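Local coordinates for HRDC domain-containing protein (Bifidobacterium adolescentis ATCC 15703, PDB 3CYM), which probably acts as a 3'-5' exonuclease on nucleic acids, being related to ribonuclease D, though its exact function is uncharacterized, at residues W241-R244 with D245-R249. Sequence-based numbering, arbitrary orientation.
Sequences WTRR and DELAR
The R243 guanidinium lies against the isobutyl group of L247, and its NH1 edge reaches E246, whose oxygen is tilted from the guanidinium plane. L247 CD2 sits over one face, 3.5 Å from R243 NH2. R243 NH1 donates to E246 OE1 at 3.0 Å in a salt bridge, meeting the oxygen nearly along its C-O axis. The guanidinium and carboxylate planes are turned 70° apart, and NH1 alone makes the link. R243 CG is anti to the backbone N (chi1 -173°) and the chain bends at chi2, which brings the charged end up along the helix to both partners. With an alanine in its place, E246 would probably lose its basic mate and L247 one covered side. Elsewhere on the helix, the W241 ring and the D245 carboxylate run side by side, their planes 9° apart. D245 CB stands over the six-membered ring, 4.1 Å from its centroid, in a CH-pi contact. D245 OD1 is hydrogen-bonded to Y53 OH, while OD2 forms a salt bridge with R249 NH1 through a weak hydrogen bond. R244 points elsewhere and forms a salt bridge with D261. These are i to i+3 and i+4 side-chain pairings of an alpha-helix, here helix 231-250 of the HRDC domain.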
loop_
_atom_site.group_PDB
_atom_site.type_symbol
_atom_site.label_atom_id
_atom_site.label_comp_id
_atom_site.label_asym_id
_atom_site.label_seq_id
_atom_site.Cartn_x
_atom_site.Cartn_y
_atom_site.Cartn_z
ATOM N N TRP A 241 -7.514 8.533 -19.598
ATOM C CA TRP A 241 -7.218 7.719 -18.422
ATOM C C TRP A 241 -7.851 6.337 -18.518
ATOM O O TRP A 241 -7.209 5.335 -18.178
ATOM C CB TRP A 241 -7.694 8.390 -17.125
ATOM C CG TRP A 241 -7.232 7.664 -15.883
ATOM C CD1 TRP A 241 -6.114 7.949 -15.135
ATOM C CD2 TRP A 241 -7.859 6.529 -15.248
ATOM N NE1 TRP A 241 -6.008 7.068 -14.088
ATOM C CE2 TRP A 241 -7.061 6.187 -14.130
ATOM C CE3 TRP A 241 -9.017 5.773 -15.514
ATOM C CZ2 TRP A 241 -7.386 5.117 -13.273
ATOM C CZ3 TRP A 241 -9.337 4.698 -14.670
ATOM C CH2 TRP A 241 -8.521 4.387 -13.561
ATOM N N THR A 242 -9.114 6.302 -18.945
ATOM C CA THR A 242 -9.897 5.072 -19.009
ATOM C C THR A 242 -9.322 4.092 -20.021
ATOM O O THR A 242 -9.099 2.919 -19.689
ATOM C CB THR A 242 -11.376 5.366 -19.345
ATOM O OG1 THR A 242 -11.912 6.262 -18.366
ATOM C CG2 THR A 242 -12.211 4.082 -19.370
ATOM N N ARG A 243 -9.079 4.570 -21.241
ATOM C CA ARG A 243 -8.521 3.711 -22.282
ATOM C C ARG A 243 -7.100 3.251 -21.938
ATOM O O ARG A 243 -6.770 2.086 -22.135
ATOM C CB ARG A 243 -8.594 4.373 -23.656
ATOM C CG ARG A 243 -8.187 3.467 -24.825
ATOM C CD ARG A 243 -8.874 2.095 -24.827
ATOM N NE ARG A 243 -8.478 1.312 -26.000
ATOM C CZ ARG A 243 -8.548 -0.014 -26.112
ATOM N NH1 ARG A 243 -8.973 -0.777 -25.108
ATOM N NH2 ARG A 243 -8.157 -0.586 -27.243
ATOM N N ARG A 244 -6.288 4.159 -21.394
ATOM C CA ARG A 244 -4.948 3.821 -20.910
ATOM C C ARG A 244 -4.998 2.732 -19.831
ATOM O O ARG A 244 -4.140 1.865 -19.795
ATOM C CB ARG A 244 -4.243 5.075 -20.378
ATOM C CG ARG A 244 -2.793 4.889 -19.953
ATOM C CD ARG A 244 -2.245 6.152 -19.320
ATOM N NE ARG A 244 -2.752 6.396 -17.970
ATOM C CZ ARG A 244 -2.256 7.313 -17.139
ATOM N NH1 ARG A 244 -2.785 7.470 -15.935
ATOM N NH2 ARG A 244 -1.231 8.074 -17.506
ATOM N N ASP A 245 -6.016 2.776 -18.974
ATOM C CA ASP A 245 -6.169 1.792 -17.897
ATOM C C ASP A 245 -6.563 0.407 -18.418
ATOM O O ASP A 245 -6.080 -0.604 -17.914
ATOM C CB ASP A 245 -7.183 2.281 -16.861
ATOM C CG ASP A 245 -7.236 1.397 -15.630
ATOM O OD1 ASP A 245 -6.292 1.445 -14.812
ATOM O OD2 ASP A 245 -8.232 0.665 -15.481
ATOM N N GLU A 246 -7.438 0.376 -19.420
ATOM C CA GLU A 246 -7.847 -0.870 -20.081
ATOM C C GLU A 246 -6.661 -1.575 -20.721
ATOM O O GLU A 246 -6.429 -2.763 -20.482
ATOM C CB GLU A 246 -8.892 -0.582 -21.160
ATOM C CG GLU A 246 -10.229 -0.117 -20.635
ATOM C CD GLU A 246 -11.175 0.303 -21.736
ATOM O OE1 GLU A 246 -10.850 0.094 -22.928
ATOM O OE2 GLU A 246 -12.247 0.852 -21.401
ATOM N N LEU A 247 -5.915 -0.814 -21.521
ATOM C CA LEU A 247 -4.757 -1.311 -22.262
ATOM C C LEU A 247 -3.590 -1.672 -21.358
ATOM O O LEU A 247 -2.822 -2.568 -21.670
ATOM C CB LEU A 247 -4.315 -0.281 -23.303
ATOM C CG LEU A 247 -5.278 -0.107 -24.485
ATOM C CD1 LEU A 247 -5.011 1.155 -25.274
ATOM C CD2 LEU A 247 -5.237 -1.315 -25.409
ATOM N N ALA A 248 -3.460 -0.972 -20.237
ATOM C CA ALA A 248 -2.410 -1.271 -19.265
ATOM C C ALA A 248 -2.672 -2.597 -18.558
ATOM O O ALA A 248 -1.735 -3.338 -18.256
ATOM C CB ALA A 248 -2.281 -0.153 -18.268
ATOM N N ARG A 249 -3.949 -2.879 -18.295
ATOM C CA ARG A 249 -4.377 -4.125 -17.658
ATOM C C ARG A 249 -4.275 -5.295 -18.635
ATOM O O ARG A 249 -3.824 -6.381 -18.271
ATOM C CB ARG A 249 -5.815 -3.989 -17.146
ATOM C CG ARG A 249 -6.334 -5.202 -16.371
ATOM C CD ARG A 249 -7.833 -5.125 -16.089
ATOM N NE ARG A 249 -8.162 -4.142 -15.056
ATOM C CZ ARG A 249 -8.648 -2.923 -15.290
ATOM N NH1 ARG A 249 -8.912 -2.112 -14.272
ATOM N NH2 ARG A 249 -8.874 -2.509 -16.532
#